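Local coordinates for endopolygalacturonase (Chondrostereum purpureum, PDB 1K5C), which probably hydrolyses the alpha-1,4 bonds between galacturonate units in the polygalacturonan of plant cell walls, at residues P118-S123 against G149-G154; T137-A142 against I168-D173. All blocks are in the same frame, centred on the assembly; numbering follows the deposited sequence.

Contact 1 of 2, residues P118-S123 against G149-G154; sequences PAQAIS and GHNTDG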
loop_
_atom_site.group_PDB
_atom_site.type_symbol
_atom_site.label_atom_id
_atom_site.label_comp_id
_atom_site.label_asym_id
_atom_site.label_seq_id
_atom_site.Cartn_x
_atom_site.Cartn_y
_atom_site.Cartn_z
ATOM N N PRO A 118 -2.675 -7.233 12.447
ATOM C CA PRO A 118 -2.036 -8.565 12.489
ATOM C C PRO A 118 -1.095 -8.780 11.319
ATOM O O PRO A 118 -0.019 -9.382 11.523
ATOM C CB PRO A 118 -3.222 -9.542 12.506
ATOM C CG PRO A 118 -4.319 -8.736 13.236
ATOM C CD PRO A 118 -4.141 -7.312 12.652
ATOM N N ALA A 119 -1.491 -8.357 10.136
ATOM C CA ALA A 119 -0.640 -8.445 8.918
ATOM C C ALA A 119 -1.074 -7.264 8.044
ATOM O O ALA A 119 -0.967 -6.109 8.478
ATOM C CB ALA A 119 -0.700 -9.829 8.293
ATOM N N GLN A 120 -1.571 -7.515 6.836
ATOM C CA GLN A 120 -1.835 -6.403 5.932
ATOM C C GLN A 120 -2.921 -5.505 6.542
ATOM O O GLN A 120 -3.943 -5.974 7.056
ATOM C CB GLN A 120 -2.323 -6.912 4.551
ATOM C CG GLN A 120 -1.244 -7.687 3.774
ATOM C CD GLN A 120 -1.182 -9.180 4.115
ATOM O OE1 GLN A 120 -1.690 -9.645 5.132
ATOM N NE2 GLN A 120 -0.460 -9.961 3.297
ATOM N N ALA A 121 -2.677 -4.170 6.486
ATOM C CA ALA A 121 -3.520 -3.242 7.252
ATOM C C ALA A 121 -4.792 -2.847 6.528
ATOM O O ALA A 121 -5.888 -3.193 6.993
ATOM C CB ALA A 121 -2.680 -2.028 7.661
ATOM N N ILE A 122 -4.684 -2.092 5.437
ATOM C CA ILE A 122 -5.889 -1.540 4.768
ATOM C C ILE A 122 -5.933 -2.019 3.309
ATOM O O ILE A 122 -5.044 -1.741 2.521
ATOM C CB ILE A 122 -5.897 -0.001 4.816
ATOM C CG1 ILE A 122 -5.788 0.492 6.249
ATOM C CG2 ILE A 122 -7.131 0.543 4.101
ATOM C CD1 ILE A 122 -5.673 2.010 6.388
ATOM N N SER A 123 -7.002 -2.766 3.002
ATOM C CA SER A 123 -7.282 -3.193 1.635
ATOM C C SER A 123 -8.304 -2.252 1.012
ATOM O O SER A 123 -9.345 -1.969 1.624
ATOM C CB SER A 123 -7.822 -4.635 1.685
ATOM O OG SER A 123 -8.265 -5.027 0.405
ATOM N N GLY A 149 6.855 -8.397 13.279
ATOM C CA GLY A 149 5.820 -7.976 12.337
ATOM C C GLY A 149 6.236 -8.351 10.916
ATOM O O GLY A 149 7.417 -8.306 10.559
ATOM N N HIS A 150 5.257 -8.747 10.107
ATOM C CA HIS A 150 5.598 -9.271 8.777
ATOM C C HIS A 150 4.357 -9.153 7.887
ATOM O O HIS A 150 3.228 -9.335 8.361
ATOM C CB HIS A 150 6.028 -10.758 8.924
ATOM C CG HIS A 150 6.885 -11.193 7.836
ATOM N ND1 HIS A 150 8.250 -10.922 7.860
ATOM C CD2 HIS A 150 6.635 -11.893 6.683
ATOM C CE1 HIS A 150 8.777 -11.427 6.748
ATOM N NE2 HIS A 150 7.839 -12.002 6.016
ATOM N N ASN A 151 4.551 -8.839 6.602
ATOM C CA ASN A 151 3.425 -8.678 5.677
ATOM C C ASN A 151 2.448 -7.599 6.194
ATOM O O ASN A 151 1.251 -7.658 5.908
ATOM C CB ASN A 151 2.664 -9.965 5.370
ATOM C CG ASN A 151 3.584 -11.051 4.805
ATOM O OD1 ASN A 151 3.793 -12.112 5.431
ATOM N ND2 ASN A 151 4.126 -10.818 3.653
ATOM N N THR A 152 3.000 -6.578 6.857
ATOM C CA THR A 152 2.197 -5.494 7.436
ATOM C C THR A 152 2.017 -4.335 6.464
ATOM O O THR A 152 2.155 -3.145 6.811
ATOM C CB THR A 152 2.826 -5.050 8.753
ATOM O OG1 THR A 152 4.256 -4.936 8.565
ATOM C CG2 THR A 152 2.489 -6.045 9.886
ATOM N N ASP A 153 1.623 -4.683 5.223
ATOM C CA ASP A 153 1.422 -3.670 4.182
ATOM C C ASP A 153 0.515 -2.552 4.693
ATOM O O ASP A 153 -0.513 -2.791 5.316
ATOM C CB ASP A 153 0.703 -4.264 2.955
ATOM C CG ASP A 153 1.374 -5.452 2.303
ATOM O OD1 ASP A 153 2.178 -6.159 2.948
ATOM O OD2 ASP A 153 1.032 -5.699 1.105
ATOM N N GLY A 154 0.875 -1.304 4.359
ATOM C CA GLY A 154 0.014 -0.188 4.768
ATOM C C GLY A 154 -1.323 -0.171 4.007
ATOM O O GLY A 154 -2.402 -0.270 4.621
HETATM O O HOH W 1 2.220 -10.585 10.549
HETATM O O HOH W 2 0.131 -8.399 0.566
#
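Gln120 lays its side chain alongside both Asn151 and Asp153 because of two torsions: chi1 of -67° sets CG beside its own backbone N, and a bend at chi2 of 87° folds the amide back along segment 149-154. The aliphatic part does the touching at one end, with Gln120 CG 3.7 Å from Asp153 CG. At the other end the amide reaches Asn151, whose CB lies 3.7 Å from Gln120 NE2. The side chains of Gln120 and Asn151 run side by side in the same direction, their amide planes 15° apart, and both hold the same loop residue: Gln120 NE2 bonds to Thr90 OG1 and Asn151 OD1 accepts from Thr90 N. A water bridges onward, accepting a hydrogen bond from Gln120 NE2 and donating one to Asp153 OD2 at 2.9 Å.

The example illustrates how neighbouring coils of a beta-helix can stay joined through their loops as well as their strands. Thr152 is the centre of an inverse gamma turn, closed weakly from Asp153 N to Asn151 O, and its CA directs a C-H at Ala119 O, 3.4 Å away. Past the turn, two backbone hydrogen bonds link the segments where the strands are about to take over. Ala121 N donates to Asp153 O in a nearly straight bond of 2.8 Å, followed by Ile122 N to Gly154 O at 3.0 Å, where the donor is tilted from the carbonyl plane. The methyl of Ala121 and the branched chain of Ile122 meanwhile pack against Val138 and Val114 in the interior.

The contact includes Asn151, which binds galacturonate in another structure of this protein, and Asp153 lies close to Asp173, a second such residue. Its segments belong to adjacent coils of the right-handed parallel beta-helix of glycoside hydrolase family 28, leading into strands 122-127 and 155-158.

Contact 2 of 2, residues T137-A142 against I168-D173; sequences TVDDFA and IVKNQD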
loop_
_atom_site.group_PDB
_atom_site.type_symbol
_atom_site.label_atom_id
_atom_site.label_comp_id
_atom_site.label_asym_id
_atom_site.label_seq_id
_atom_site.Cartn_x
_atom_site.Cartn_y
_atom_site.Cartn_z
ATOM N N THR A 137 -2.991 7.133 9.441
ATOM C CA THR A 137 -1.727 6.580 9.929
ATOM C C THR A 137 -1.869 5.066 10.088
ATOM O O THR A 137 -2.820 4.623 10.773
ATOM C CB THR A 137 -1.339 7.195 11.275
ATOM O OG1 THR A 137 -1.141 8.602 11.093
ATOM C CG2 THR A 137 -0.086 6.583 11.863
ATOM N N VAL A 138 -0.957 4.303 9.515
ATOM C CA VAL A 138 -0.822 2.867 9.827
ATOM C C VAL A 138 0.412 2.789 10.731
ATOM O O VAL A 138 1.551 2.915 10.252
ATOM C CB VAL A 138 -0.669 1.996 8.568
ATOM C CG1 VAL A 138 -0.401 0.551 8.996
ATOM C CG2 VAL A 138 -1.925 2.117 7.718
ATOM N N ASP A 139 0.172 2.641 12.035
ATOM C CA ASP A 139 1.257 2.547 12.999
ATOM C C ASP A 139 1.424 1.077 13.396
ATOM O O ASP A 139 0.747 0.581 14.295
ATOM C CB ASP A 139 1.016 3.410 14.233
ATOM C CG ASP A 139 2.173 3.369 15.181
ATOM O OD1 ASP A 139 3.050 2.487 15.051
ATOM O OD2 ASP A 139 2.226 4.249 16.090
ATOM N N ASP A 140 2.344 0.404 12.658
ATOM C CA ASP A 140 2.780 -0.921 12.989
ATOM C C ASP A 140 4.240 -0.912 13.468
ATOM O O ASP A 140 4.943 -1.920 13.408
ATOM C CB ASP A 140 2.606 -1.896 11.799
ATOM C CG ASP A 140 1.184 -2.257 11.572
ATOM O OD1 ASP A 140 0.286 -2.030 12.373
ATOM O OD2 ASP A 140 0.958 -2.841 10.427
ATOM N N PHE A 141 4.688 0.225 14.014
ATOM C CA PHE A 141 6.087 0.341 14.469
ATOM C C PHE A 141 6.457 -0.761 15.472
ATOM O O PHE A 141 7.607 -1.231 15.477
ATOM C CB PHE A 141 6.272 1.738 15.084
ATOM C CG PHE A 141 7.682 1.932 15.587
ATOM C CD1 PHE A 141 8.756 2.114 14.681
ATOM C CD2 PHE A 141 7.976 1.925 16.922
ATOM C CE1 PHE A 141 10.039 2.281 15.153
ATOM C CE2 PHE A 141 9.293 2.066 17.373
ATOM C CZ PHE A 141 10.320 2.243 16.469
ATOM N N ALA A 142 5.531 -1.153 16.367
ATOM C CA ALA A 142 5.828 -2.182 17.342
ATOM C C ALA A 142 6.272 -3.465 16.667
ATOM O O ALA A 142 6.966 -4.307 17.293
ATOM C CB ALA A 142 4.584 -2.418 18.215
ATOM N N ILE A 168 0.652 8.286 6.747
ATOM C CA ILE A 168 1.897 7.906 7.415
ATOM C C ILE A 168 1.855 6.393 7.625
ATOM O O ILE A 168 0.859 5.897 8.143
ATOM C CB ILE A 168 2.050 8.622 8.771
ATOM C CG1 ILE A 168 2.133 10.139 8.554
ATOM C CG2 ILE A 168 3.210 8.066 9.561
ATOM C CD1 ILE A 168 2.058 10.954 9.827
ATOM N N VAL A 169 2.890 5.682 7.204
ATOM C CA VAL A 169 2.958 4.238 7.412
ATOM C C VAL A 169 4.294 3.867 8.036
ATOM O O VAL A 169 5.353 4.151 7.467
ATOM C CB VAL A 169 2.800 3.456 6.052
ATOM C CG1 VAL A 169 2.930 1.971 6.321
ATOM C CG2 VAL A 169 1.491 3.832 5.376
ATOM N N LYS A 170 4.232 3.209 9.190
ATOM C CA LYS A 170 5.397 2.682 9.910
ATOM C C LYS A 170 5.173 1.165 9.989
ATOM O O LYS A 170 4.271 0.707 10.700
ATOM C CB LYS A 170 5.468 3.261 11.329
ATOM C CG LYS A 170 5.570 4.809 11.328
ATOM C CD LYS A 170 5.537 5.336 12.761
ATOM C CE LYS A 170 5.688 6.879 12.748
ATOM N NZ LYS A 170 5.418 7.352 14.147
ATOM N N ASN A 171 5.949 0.394 9.229
ATOM C CA ASN A 171 5.602 -1.021 9.102
ATOM C C ASN A 171 6.822 -1.843 8.704
ATOM O O ASN A 171 7.954 -1.401 8.903
ATOM C CB ASN A 171 4.410 -1.202 8.125
ATOM C CG ASN A 171 4.848 -0.944 6.710
ATOM O OD1 ASN A 171 5.915 -0.337 6.483
ATOM N ND2 ASN A 171 4.029 -1.353 5.735
ATOM N N GLN A 172 6.549 -3.076 8.216
ATOM C CA GLN A 172 7.590 -4.052 7.905
ATOM C C GLN A 172 7.438 -4.598 6.484
ATOM O O GLN A 172 8.085 -5.596 6.141
ATOM C CB GLN A 172 7.648 -5.228 8.897
ATOM C CG GLN A 172 7.904 -4.801 10.321
ATOM C CD GLN A 172 6.727 -4.156 11.009
ATOM O OE1 GLN A 172 6.935 -3.107 11.756
ATOM N NE2 GLN A 172 5.560 -4.679 10.899
ATOM N N ASP A 173 6.595 -3.996 5.662
ATOM C CA ASP A 173 6.422 -4.455 4.274
ATOM C C ASP A 173 6.058 -3.238 3.432
ATOM O O ASP A 173 6.329 -2.098 3.826
ATOM C CB ASP A 173 5.412 -5.644 4.200
ATOM C CG ASP A 173 5.690 -6.572 3.027
ATOM O OD1 ASP A 173 5.568 -6.126 1.869
ATOM O OD2 ASP A 173 6.029 -7.740 3.270
HETATM O O HOH W 3 2.732 6.802 14.806
#
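Ile168 O is approached by two donors from the neighbouring strand: Val138 N hydrogen-bonds to it at 2.8 Å, while a C-H on Thr137 CA closes in to 3.2 Å. The same pattern recurs one step on, where Val138 O receives Lys170 N at 2.9 Å in an almost perfectly straight bond (N-H...O 174°) and also faces the C-H of Val169 CA. Asp140 N then bonds to Lys170 O at 2.8 Å, carrying the pairing just beyond the strand. These bonds form a parallel ladder, and the two short strand segments diverge by only 10°.

The principle at work is that parallel pairing in register sets equivalent positions of successive coils next to each other on the two faces. Val138 and Val169 share the buried face, where Val138 CB meets Val169 CG1 at 4.2 Å. On the opposite face Thr137 lies side by side with Ile168, its OG1 against the CB of the isoleucine. Next along that face come Asp139 and Lys170, whose charged ends do not touch but share a water that donates to Asp139 OD2 (2.9 Å) and accepts from Lys170 NZ.

Asp139 does more than face the lysine. With CG opposite the backbone N (chi1 -177°), its OD1 reaches along the chain to accept from Phe141 N at 3.0 Å, closing an Asx turn that bends the chain out of the strand into the 3-10 segment. Phe141 CB passes Lys170 CB at this bend, though the ring itself leads away. Asp140 turns its carboxylate to Ser117 instead.

Segment 168-173 runs on to Asp173, which binds galacturonate in another structure of this protein. In-register parallel pairing of strands from successive coils is characteristic of the right-handed parallel beta-helix.

How the contacts relate
Contacts 1 and 2 join the same two neighbouring coils of the beta-helix at successive points, with strand 122-127 followed directly by strand 130-139. Contact 1 is the more buried overall and largely irregular, relying on two backbone bonds, close side-chain packing and water; contact 2 is a regular parallel ladder with one buried apolar face and a more open one carrying charge. Their centres are 8 Å apart, and Thr152 ties them together: Thr152 O probably accepts from Asn171 ND2 at 2.8 Å, and Thr152 OG1 probably bonds to Gln172 N. Asn151 takes part in contact 1, whereas Asp173 only lies at the end of segment 168-173, without touching segment 137-142.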